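Side-chain contacts in 165aa long hypothetical protein (Pyrococcus horikoshii, PDB 2DC4), which is of unknown function but belongs to the CYTH family, whose enzymes typically bind triphosphate-containing substrates with divalent metal ions inside a beta-barrel tunnel: residues 16-21 with 103-108; 42-47 with 85-90; 123-128 with 157-162. All blocks are in the same frame, centred on the assembly; numbering follows the deposited sequence.

Contact 1: 16-21 with 103-108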
loop_
_atom_site.group_PDB
_atom_site.type_symbol
_atom_site.label_atom_id
_atom_site.label_comp_id
_atom_site.label_asym_id
_atom_site.label_seq_id
_atom_site.Cartn_x
_atom_site.Cartn_y
_atom_site.Cartn_z
ATOM N N ARG A 16 -5.777 -28.789 -21.251
ATOM C CA ARG A 16 -5.496 -30.203 -21.454
ATOM C C ARG A 16 -4.023 -30.419 -21.814
ATOM O O ARG A 16 -3.381 -31.330 -21.294
ATOM C CB ARG A 16 -6.397 -30.761 -22.565
ATOM C CG ARG A 16 -6.170 -32.234 -22.863
ATOM C CD ARG A 16 -7.200 -32.799 -23.843
ATOM N NE ARG A 16 -8.457 -32.054 -23.851
ATOM C CZ ARG A 16 -8.928 -31.392 -24.903
ATOM N NH1 ARG A 16 -8.248 -31.377 -26.043
ATOM N NH2 ARG A 16 -10.084 -30.745 -24.818
ATOM N N LYS A 17 -3.490 -29.579 -22.698
ATOM C CA LYS A 17 -2.090 -29.701 -23.105
ATOM C C LYS A 17 -1.131 -29.437 -21.953
ATOM O O LYS A 17 -0.164 -30.168 -21.765
ATOM C CB LYS A 17 -1.767 -28.733 -24.247
ATOM C CG LYS A 17 -2.406 -29.080 -25.582
ATOM C CD LYS A 17 -1.813 -30.343 -26.197
ATOM C CE LYS A 17 -0.423 -30.105 -26.777
ATOM N NZ LYS A 17 0.034 -31.281 -27.573
ATOM N N ILE A 18 -1.394 -28.384 -21.185
ATOM C CA ILE A 18 -0.532 -28.047 -20.059
ATOM C C ILE A 18 -0.494 -29.197 -19.057
ATOM O O ILE A 18 0.565 -29.539 -18.526
ATOM C CB ILE A 18 -1.023 -26.756 -19.369
ATOM C CG1 ILE A 18 -0.743 -25.555 -20.279
ATOM C CG2 ILE A 18 -0.328 -26.575 -18.018
ATOM C CD1 ILE A 18 -1.434 -24.278 -19.843
ATOM N N GLU A 19 -1.652 -29.798 -18.812
ATOM C CA GLU A 19 -1.739 -30.919 -17.886
ATOM C C GLU A 19 -1.050 -32.146 -18.470
ATOM O O GLU A 19 -0.387 -32.891 -17.752
ATOM C CB GLU A 19 -3.204 -31.225 -17.570
ATOM C CG GLU A 19 -3.796 -30.280 -16.534
ATOM C CD GLU A 19 -5.286 -30.451 -16.352
ATOM O OE1 GLU A 19 -5.760 -31.606 -16.316
ATOM O OE2 GLU A 19 -5.984 -29.424 -16.227
ATOM N N GLY A 20 -1.204 -32.346 -19.776
ATOM C CA GLY A 20 -0.572 -33.477 -20.429
ATOM C C GLY A 20 0.938 -33.332 -20.404
ATOM O O GLY A 20 1.674 -34.306 -20.570
ATOM N N LEU A 21 1.398 -32.106 -20.191
ATOM C CA LEU A 21 2.821 -31.808 -20.136
ATOM C C LEU A 21 3.375 -32.246 -18.780
ATOM O O LEU A 21 4.569 -32.498 -18.634
ATOM C CB LEU A 21 3.035 -30.303 -20.324
ATOM C CG LEU A 21 4.457 -29.748 -20.381
ATOM C CD1 LEU A 21 5.238 -30.515 -21.435
ATOM C CD2 LEU A 21 4.443 -28.266 -20.700
ATOM N N TRP A 103 -5.885 -19.802 -13.776
ATOM C CA TRP A 103 -5.464 -21.160 -13.450
ATOM C C TRP A 103 -3.940 -21.112 -13.484
ATOM O O TRP A 103 -3.351 -20.786 -14.515
ATOM C CB TRP A 103 -5.959 -22.136 -14.518
ATOM C CG TRP A 103 -7.317 -22.686 -14.261
ATOM C CD1 TRP A 103 -7.619 -23.935 -13.798
ATOM C CD2 TRP A 103 -8.561 -22.019 -14.459
ATOM N NE1 TRP A 103 -8.975 -24.086 -13.699
ATOM C CE2 TRP A 103 -9.582 -22.923 -14.098
ATOM C CE3 TRP A 103 -8.919 -20.742 -14.909
ATOM C CZ2 TRP A 103 -10.936 -22.595 -14.171
ATOM C CZ3 TRP A 103 -10.268 -20.413 -14.983
ATOM C CH2 TRP A 103 -11.259 -21.337 -14.616
ATOM N N ILE A 104 -3.306 -21.428 -12.362
ATOM C CA ILE A 104 -1.852 -21.384 -12.269
ATOM C C ILE A 104 -1.251 -22.782 -12.232
ATOM O O ILE A 104 -1.681 -23.626 -11.451
ATOM C CB ILE A 104 -1.401 -20.618 -10.994
ATOM C CG1 ILE A 104 -2.031 -19.221 -10.979
ATOM C CG2 ILE A 104 0.132 -20.523 -10.942
ATOM C CD1 ILE A 104 -1.802 -18.447 -9.683
ATOM N N TYR A 105 -0.274 -23.021 -13.101
ATOM C CA TYR A 105 0.439 -24.301 -13.168
ATOM C C TYR A 105 1.930 -23.984 -13.130
ATOM O O TYR A 105 2.350 -22.932 -13.596
ATOM C CB TYR A 105 0.134 -25.038 -14.471
ATOM C CG TYR A 105 -1.287 -25.500 -14.612
ATOM C CD1 TYR A 105 -1.658 -26.799 -14.265
ATOM C CD2 TYR A 105 -2.266 -24.647 -15.122
ATOM C CE1 TYR A 105 -2.978 -27.241 -14.430
ATOM C CE2 TYR A 105 -3.571 -25.070 -15.289
ATOM C CZ TYR A 105 -3.925 -26.366 -14.948
ATOM O OH TYR A 105 -5.215 -26.787 -15.159
ATOM N N LYS A 106 2.730 -24.894 -12.584
ATOM C CA LYS A 106 4.167 -24.672 -12.495
ATOM C C LYS A 106 4.945 -25.852 -13.066
ATOM O O LYS A 106 4.562 -27.009 -12.897
ATOM C CB LYS A 106 4.579 -24.444 -11.033
ATOM C CG LYS A 106 3.904 -23.246 -10.385
ATOM C CD LYS A 106 4.824 -22.039 -10.325
ATOM C CE LYS A 106 5.899 -22.224 -9.258
ATOM N NZ LYS A 106 6.822 -21.059 -9.178
ATOM N N LEU A 107 6.035 -25.537 -13.753
ATOM C CA LEU A 107 6.905 -26.543 -14.353
ATOM C C LEU A 107 8.324 -25.981 -14.303
ATOM O O LEU A 107 8.707 -25.144 -15.121
ATOM C CB LEU A 107 6.485 -26.808 -15.801
ATOM C CG LEU A 107 7.138 -28.009 -16.486
ATOM C CD1 LEU A 107 6.770 -29.281 -15.740
ATOM C CD2 LEU A 107 6.666 -28.088 -17.929
ATOM N N ASN A 108 9.098 -26.437 -13.325
ATOM C CA ASN A 108 10.460 -25.952 -13.154
ATOM C C ASN A 108 10.445 -24.435 -12.961
ATOM O O ASN A 108 9.733 -23.921 -12.098
ATOM C CB ASN A 108 11.314 -26.331 -14.365
ATOM C CG ASN A 108 11.339 -27.827 -14.609
ATOM O OD1 ASN A 108 11.589 -28.610 -13.692
ATOM N ND2 ASN A 108 11.083 -28.234 -15.849
#

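Contact 2: 42-47 with 85-90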
loop_
_atom_site.group_PDB
_atom_site.type_symbol
_atom_site.label_atom_id
_atom_site.label_comp_id
_atom_site.label_asym_id
_atom_site.label_seq_id
_atom_site.Cartn_x
_atom_site.Cartn_y
_atom_site.Cartn_z
ATOM N N LYS A 42 4.327 3.081 -17.938
ATOM C CA LYS A 42 4.108 2.582 -16.587
ATOM C C LYS A 42 2.675 2.133 -16.310
ATOM O O LYS A 42 1.725 2.636 -16.911
ATOM C CB LYS A 42 4.524 3.655 -15.579
ATOM C CG LYS A 42 5.957 4.127 -15.780
ATOM C CD LYS A 42 6.302 5.290 -14.870
ATOM C CE LYS A 42 7.712 5.784 -15.135
ATOM N NZ LYS A 42 8.720 4.700 -14.945
ATOM N N LEU A 43 2.539 1.182 -15.387
ATOM C CA LEU A 43 1.241 0.631 -14.993
ATOM C C LEU A 43 1.107 0.645 -13.475
ATOM O O LEU A 43 2.091 0.480 -12.760
ATOM C CB LEU A 43 1.110 -0.820 -15.465
ATOM C CG LEU A 43 1.153 -1.126 -16.961
ATOM C CD1 LEU A 43 1.282 -2.636 -17.161
ATOM C CD2 LEU A 43 -0.106 -0.601 -17.625
ATOM N N LEU A 44 -0.116 0.832 -12.994
ATOM C CA LEU A 44 -0.388 0.830 -11.559
ATOM C C LEU A 44 -1.758 0.220 -11.334
ATOM O O LEU A 44 -2.738 0.626 -11.958
ATOM C CB LEU A 44 -0.376 2.252 -10.984
ATOM C CG LEU A 44 -0.708 2.378 -9.487
ATOM C CD1 LEU A 44 0.318 1.618 -8.657
ATOM C CD2 LEU A 44 -0.728 3.845 -9.093
ATOM N N ARG A 45 -1.838 -0.754 -10.439
ATOM C CA ARG A 45 -3.128 -1.362 -10.169
ATOM C C ARG A 45 -3.217 -1.882 -8.751
ATOM O O ARG A 45 -2.203 -2.124 -8.091
ATOM C CB ARG A 45 -3.385 -2.532 -11.124
ATOM C CG ARG A 45 -2.531 -3.739 -10.803
ATOM C CD ARG A 45 -2.715 -4.900 -11.766
ATOM N NE ARG A 45 -1.831 -5.998 -11.386
ATOM C CZ ARG A 45 -1.150 -6.744 -12.247
ATOM N NH1 ARG A 45 -1.246 -6.516 -13.549
ATOM N NH2 ARG A 45 -0.357 -7.710 -11.800
ATOM N N VAL A 46 -4.450 -2.031 -8.290
ATOM C CA VAL A 46 -4.729 -2.590 -6.981
ATOM C C VAL A 46 -5.479 -3.873 -7.300
ATOM O O VAL A 46 -6.532 -3.844 -7.941
ATOM C CB VAL A 46 -5.638 -1.686 -6.136
ATOM C CG1 VAL A 46 -6.066 -2.429 -4.877
ATOM C CG2 VAL A 46 -4.911 -0.400 -5.781
ATOM N N ARG A 47 -4.927 -4.998 -6.870
ATOM C CA ARG A 47 -5.546 -6.294 -7.125
ATOM C C ARG A 47 -6.179 -6.926 -5.896
ATOM O O ARG A 47 -5.618 -6.884 -4.802
ATOM C CB ARG A 47 -4.508 -7.272 -7.687
ATOM C CG ARG A 47 -4.966 -8.732 -7.676
ATOM C CD ARG A 47 -4.006 -9.635 -8.451
ATOM N NE ARG A 47 -3.965 -9.281 -9.866
ATOM C CZ ARG A 47 -3.066 -9.745 -10.732
ATOM N NH1 ARG A 47 -2.124 -10.585 -10.328
ATOM N NH2 ARG A 47 -3.109 -9.364 -12.000
ATOM N N GLU A 85 -8.904 4.059 -2.773
ATOM C CA GLU A 85 -9.281 5.401 -2.335
ATOM C C GLU A 85 -8.044 6.299 -2.310
ATOM O O GLU A 85 -8.082 7.445 -2.760
ATOM C CB GLU A 85 -9.902 5.353 -0.938
ATOM C CG GLU A 85 -10.386 6.707 -0.446
ATOM C CD GLU A 85 -10.792 6.690 1.005
ATOM O OE1 GLU A 85 -11.416 5.701 1.445
ATOM O OE2 GLU A 85 -10.496 7.678 1.709
ATOM N N LEU A 86 -6.946 5.774 -1.777
ATOM C CA LEU A 86 -5.702 6.527 -1.700
ATOM C C LEU A 86 -5.229 7.058 -3.049
ATOM O O LEU A 86 -4.925 8.240 -3.181
ATOM C CB LEU A 86 -4.592 5.661 -1.098
ATOM C CG LEU A 86 -3.185 6.265 -1.122
ATOM C CD1 LEU A 86 -3.138 7.472 -0.201
ATOM C CD2 LEU A 86 -2.168 5.222 -0.671
ATOM N N PHE A 87 -5.154 6.194 -4.055
ATOM C CA PHE A 87 -4.683 6.662 -5.349
ATOM C C PHE A 87 -5.615 7.692 -5.968
ATOM O O PHE A 87 -5.160 8.617 -6.639
ATOM C CB PHE A 87 -4.434 5.470 -6.275
ATOM C CG PHE A 87 -3.263 4.636 -5.845
ATOM C CD1 PHE A 87 -2.018 5.229 -5.655
ATOM C CD2 PHE A 87 -3.403 3.271 -5.583
ATOM C CE1 PHE A 87 -0.931 4.488 -5.211
ATOM C CE2 PHE A 87 -2.317 2.520 -5.138
ATOM C CZ PHE A 87 -1.081 3.132 -4.951
ATOM N N LYS A 88 -6.911 7.554 -5.722
ATOM C CA LYS A 88 -7.857 8.533 -6.240
ATOM C C LYS A 88 -7.606 9.869 -5.543
ATOM O O LYS A 88 -7.588 10.916 -6.186
ATOM C CB LYS A 88 -9.298 8.097 -5.982
ATOM C CG LYS A 88 -9.776 6.942 -6.842
ATOM C CD LYS A 88 -11.214 6.597 -6.490
ATOM C CE LYS A 88 -11.746 5.454 -7.325
ATOM N NZ LYS A 88 -13.127 5.094 -6.891
ATOM N N ARG A 89 -7.413 9.833 -4.227
ATOM C CA ARG A 89 -7.170 11.066 -3.480
ATOM C C ARG A 89 -5.828 11.706 -3.816
ATOM O O ARG A 89 -5.633 12.900 -3.588
ATOM C CB ARG A 89 -7.281 10.813 -1.975
ATOM C CG ARG A 89 -8.716 10.539 -1.535
ATOM C CD ARG A 89 -8.876 10.528 -0.022
ATOM N NE ARG A 89 -10.254 10.240 0.368
ATOM C CZ ARG A 89 -11.282 11.055 0.149
ATOM N NH1 ARG A 89 -11.096 12.220 -0.456
ATOM N NH2 ARG A 89 -12.502 10.701 0.531
ATOM N N LEU A 90 -4.910 10.916 -4.366
ATOM C CA LEU A 90 -3.602 11.429 -4.748
ATOM C C LEU A 90 -3.661 12.044 -6.144
ATOM O O LEU A 90 -2.667 12.570 -6.640
ATOM C CB LEU A 90 -2.549 10.315 -4.705
ATOM C CG LEU A 90 -2.183 9.809 -3.307
ATOM C CD1 LEU A 90 -1.178 8.672 -3.404
ATOM C CD2 LEU A 90 -1.606 10.964 -2.493
#

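Contact 3: 123-128 with 157-162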
loop_
_atom_site.group_PDB
_atom_site.type_symbol
_atom_site.label_atom_id
_atom_site.label_comp_id
_atom_site.label_asym_id
_atom_site.label_seq_id
_atom_site.Cartn_x
_atom_site.Cartn_y
_atom_site.Cartn_z
ATOM N N PHE A 123 -6.602 -16.264 -22.422
ATOM C CA PHE A 123 -5.197 -16.070 -22.739
ATOM C C PHE A 123 -4.318 -16.916 -21.844
ATOM O O PHE A 123 -4.702 -17.267 -20.729
ATOM C CB PHE A 123 -4.802 -14.602 -22.548
ATOM C CG PHE A 123 -5.623 -13.638 -23.358
ATOM C CD1 PHE A 123 -6.884 -13.243 -22.929
ATOM C CD2 PHE A 123 -5.135 -13.142 -24.561
ATOM C CE1 PHE A 123 -7.648 -12.363 -23.693
ATOM C CE2 PHE A 123 -5.889 -12.266 -25.329
ATOM C CZ PHE A 123 -7.144 -11.875 -24.899
ATOM N N LEU A 124 -3.136 -17.243 -22.349
ATOM C CA LEU A 124 -2.174 -18.012 -21.573
ATOM C C LEU A 124 -0.913 -17.182 -21.502
ATOM O O LEU A 124 -0.383 -16.764 -22.529
ATOM C CB LEU A 124 -1.834 -19.350 -22.243
ATOM C CG LEU A 124 -0.618 -20.054 -21.611
ATOM C CD1 LEU A 124 -0.984 -20.572 -20.226
ATOM C CD2 LEU A 124 -0.143 -21.204 -22.496
ATOM N N ASP A 125 -0.444 -16.911 -20.289
ATOM C CA ASP A 125 0.796 -16.180 -20.127
ATOM C C ASP A 125 1.824 -17.226 -19.724
ATOM O O ASP A 125 1.582 -18.018 -18.813
ATOM C CB ASP A 125 0.688 -15.131 -19.014
ATOM C CG ASP A 125 -0.011 -13.868 -19.467
ATOM O OD1 ASP A 125 0.436 -13.273 -20.470
ATOM O OD2 ASP A 125 -0.995 -13.458 -18.819
ATOM N N ILE A 126 2.947 -17.260 -20.428
ATOM C CA ILE A 126 4.009 -18.193 -20.081
ATOM C C ILE A 126 5.116 -17.308 -19.529
ATOM O O ILE A 126 5.666 -16.457 -20.236
ATOM C CB ILE A 126 4.525 -18.986 -21.301
ATOM C CG1 ILE A 126 3.370 -19.751 -21.956
ATOM C CG2 ILE A 126 5.622 -19.961 -20.851
ATOM C CD1 ILE A 126 3.808 -20.645 -23.124
ATOM N N GLU A 127 5.430 -17.512 -18.255
ATOM C CA GLU A 127 6.416 -16.708 -17.544
ATOM C C GLU A 127 7.631 -17.544 -17.136
ATOM O O GLU A 127 7.524 -18.708 -16.774
ATOM C CB GLU A 127 5.747 -16.119 -16.302
ATOM C CG GLU A 127 4.898 -14.889 -16.626
ATOM C CD GLU A 127 4.317 -14.329 -15.346
ATOM O OE1 GLU A 127 5.032 -14.269 -14.356
ATOM O OE2 GLU A 127 3.146 -13.956 -15.351
ATOM N N VAL A 128 8.810 -16.939 -17.167
ATOM C CA VAL A 128 10.011 -17.650 -16.754
ATOM C C VAL A 128 10.853 -16.760 -15.859
ATOM O O VAL A 128 10.814 -15.535 -15.970
ATOM C CB VAL A 128 10.855 -18.086 -17.980
ATOM C CG1 VAL A 128 11.355 -16.868 -18.724
ATOM C CG2 VAL A 128 12.023 -18.958 -17.535
ATOM N N LYS A 157 -0.810 -6.917 -26.667
ATOM C CA LYS A 157 -1.564 -6.007 -25.814
ATOM C C LYS A 157 -1.705 -6.435 -24.359
ATOM O O LYS A 157 -1.798 -7.621 -24.046
ATOM C CB LYS A 157 -2.955 -5.770 -26.402
ATOM C CG LYS A 157 -2.960 -5.010 -27.722
ATOM C CD LYS A 157 -4.387 -4.749 -28.190
ATOM C CE LYS A 157 -4.417 -3.847 -29.413
ATOM N NZ LYS A 157 -5.814 -3.527 -29.828
ATOM N N LEU A 158 -1.718 -5.444 -23.474
ATOM C CA LEU A 158 -1.877 -5.686 -22.045
ATOM C C LEU A 158 -3.356 -5.937 -21.778
ATOM O O LEU A 158 -4.208 -5.516 -22.553
ATOM C CB LEU A 158 -1.416 -4.459 -21.259
ATOM C CG LEU A 158 -0.007 -3.962 -21.581
ATOM C CD1 LEU A 158 0.250 -2.643 -20.860
ATOM C CD2 LEU A 158 1.010 -5.016 -21.169
ATOM N N TYR A 159 -3.665 -6.615 -20.680
ATOM C CA TYR A 159 -5.051 -6.901 -20.351
ATOM C C TYR A 159 -5.899 -5.646 -20.214
ATOM O O TYR A 159 -7.066 -5.643 -20.595
ATOM C CB TYR A 159 -5.128 -7.732 -19.066
ATOM C CG TYR A 159 -4.701 -9.164 -19.274
ATOM C CD1 TYR A 159 -3.763 -9.767 -18.436
ATOM C CD2 TYR A 159 -5.219 -9.914 -20.331
ATOM C CE1 TYR A 159 -3.343 -11.087 -18.657
ATOM C CE2 TYR A 159 -4.810 -11.224 -20.556
ATOM C CZ TYR A 159 -3.871 -11.802 -19.718
ATOM O OH TYR A 159 -3.448 -13.092 -19.966
ATOM N N ILE A 160 -5.317 -4.578 -19.678
ATOM C CA ILE A 160 -6.071 -3.342 -19.516
ATOM C C ILE A 160 -6.410 -2.731 -20.886
ATOM O O ILE A 160 -7.374 -1.977 -21.019
ATOM C CB ILE A 160 -5.295 -2.334 -18.605
ATOM C CG1 ILE A 160 -6.163 -1.103 -18.314
ATOM C CG2 ILE A 160 -3.975 -1.939 -19.256
ATOM C CD1 ILE A 160 -7.486 -1.421 -17.623
ATOM N N GLU A 161 -5.635 -3.086 -21.911
ATOM C CA GLU A 161 -5.888 -2.590 -23.269
ATOM C C GLU A 161 -6.834 -3.534 -24.028
ATOM O O GLU A 161 -7.467 -3.138 -25.006
ATOM C CB GLU A 161 -4.576 -2.474 -24.061
ATOM C CG GLU A 161 -3.486 -1.626 -23.409
ATOM C CD GLU A 161 -2.202 -1.571 -24.235
ATOM O OE1 GLU A 161 -1.669 -2.642 -24.612
ATOM O OE2 GLU A 161 -1.718 -0.447 -24.502
ATOM N N LEU A 162 -6.925 -4.780 -23.573
ATOM C CA LEU A 162 -7.763 -5.788 -24.220
ATOM C C LEU A 162 -9.237 -5.798 -23.836
ATOM O O LEU A 162 -10.083 -6.172 -24.645
ATOM C CB LEU A 162 -7.182 -7.184 -23.973
ATOM C CG LEU A 162 -5.855 -7.483 -24.672
ATOM C CD1 LEU A 162 -5.161 -8.657 -24.004
ATOM C CD2 LEU A 162 -6.115 -7.760 -26.148
#

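Contact 1: 16-21 with 103-108
Ile18 lays its CG2 methyl over one face of the Tyr105 ring. The methyl is 4.0 Å from the ring centroid and 23° off the normal. It sits toward the root of the ring, with Ile18 CG2 3.7 Å from Tyr105 CG. This is a CH-pi contact. With CG1 beside the backbone N (chi1 -71°), CG2 is left anti to it and points at the strand.

Glu19 reaches the other end of the same side chain, from an oblique direction. Its CG lies 3.8 Å from Tyr105 CE1. Beyond CG the chain is extended, which brings Glu19 OE2 to 2.9 Å from Tyr105 OH. The carboxylate has a firmer partner in Lys15, one turn earlier in the helix, with which OE2 forms a salt bridge. This salt bridge is likely to hold the carboxylate near Tyr105 OH.

One turn on from Ile18, Leu21 meets Leu107. The two side chains cross at about a right angle and touch through methyls, with Leu21 CD2 3.6 Å from Leu107 CD2.

These pairs join helix 11-21 to strand 94-107 of the eight-stranded antiparallel barrel that marks the CYTH fold. Helix and strand run in roughly the same direction, their short axes 30° apart and 9.8 Å from each other at closest approach. Tyr105 and Leu107 are alternate strand residues and both point toward the helix.

Further residues back these pairs. The Phe25 ring meets that of Tyr105 at an inclined angle, and Ala23 touches both Ile18 and Tyr105. Phe112, on the adjacent strand 110-117, packs against both leucines.

Contact 2: 42-47 with 85-90
Phe87 presents one ring face to Leu44 and its edge to Val46. Leu44 CD2 stands over the face, 4.0 Å from the ring centroid and only 13° off the normal, which makes a CH-pi contact. It is displaced toward one rim, with Leu44 CD2 3.9 Å from Phe87 CD1. Leu44 carries CG anti to its backbone N (chi1 178°), and this extends the methyl-bearing end toward the helix.

Val46 comes from another direction. Its CG2 lies near the ring plane, 4.0 Å from Phe87 CE2. One aromatic ring thus fills the angle between two side chains two residues apart on the strand. No polar atom takes part in this meeting, and all three residues are buried.

The alternate residues of the strand face the other way. There Arg47 NH2 lies over one face of the Arg45 guanidinium, 3.2 Å above its plane. Arg47 also forms a salt bridge with Asp33, and Lys100 is close by. Such a basic lining is consistent with the anion-binding tunnel of CYTH relatives.

On the helix, Glu85 OE2 pairs with Arg89 in a salt bridge and with Tyr71 OH of the second subunit in a hydrogen bond, so this helix also serves the dimer interface.

The contact holds helix 80-89 against the outside of the barrel. Phe36 of strand 24-36 and Ile57 of strand 54-62 join Phe87 there. Pro80, Ala83 and Ile84, earlier in the helix, pack on Val46.

Contact 3: 123-128 with 157-162
Tyr159 and Asp125 both turn CG anti to their own carbonyl carbon, with chi1 at -73° and -80°. The two side chains then approach from opposite directions, and the tyrosine hydroxyl meets the carboxylate. Tyr159 OH donates a 2.7 Å hydrogen bond to Asp125 OD2. The oxygen is approached from well above the carboxylate plane, while it lies near the plane of the tyrosine ring, at its edge. Asn115 ND2 bonds the same hydroxyl, so two partners grip this buried polar atom.

Phe123, two residues before Asp125, slides past Tyr159 in the opposite sense. The rings form an offset edge-to-face pair, with the tyrosine edge toward the phenylalanine face. Their planes are at 74° and their centroids 5.6 Å apart. The nearest ring atoms are Phe123 CD1 and Tyr159 CE2, at 3.7 Å. Phe123 CB also lies 3.3 Å from Tyr159 OH, in the tyrosine plane. At the far end of the ring, Leu162 CD1 makes an off-centre CH-pi contact, 3.9 Å from Phe123 CZ. A leucine in place of Tyr159 would probably leave Asp125 OD2 and Asn115 without their shared hydroxyl and Phe123 without its edge-on ring partner.

The helix 159-162 that supplies Tyr159 is short. Its N-cap residue is Leu158, whose backbone N bonds Glu161 OE1, three residues on, at 3.0 Å.

Strand 121-128 is part of the barrel wall, and helix 159-162 appears to pack against its inner side, near the centre of the chain. Lys6 of strand 2-8 makes a cation-pi contact with the Tyr159 ring. Val117 of strand 110-117 and Val98 and Lys100 of strand 94-107 also touch it, while Arg8 packs on Phe123 and Leu162.

How the contacts relate
All three contacts are built on one antiparallel barrel. Contacts 1 and 2 fix helices to its outside on opposite sides of the chain's centre, their centres about 33 Å apart. Contact 3 appears to lie on the inner side of the wall. Its centre is about 17 Å from contact 1's and about 20 Å from contact 2's. It reaches contact 1 through Leu124, which points the other way, with Leu124 CD1 3.8 Å from Ile18 CD1. It touches contact 2 where Leu43 CD1 lies 3.8 Å from Leu158 CD1. Arg45 and Arg47 probably line the tunnel with Asp125 and Glu127. Glu127 comes close to Glu4 and Glu113, an acidic group consistent with the metal-binding glutamates of CYTH enzymes.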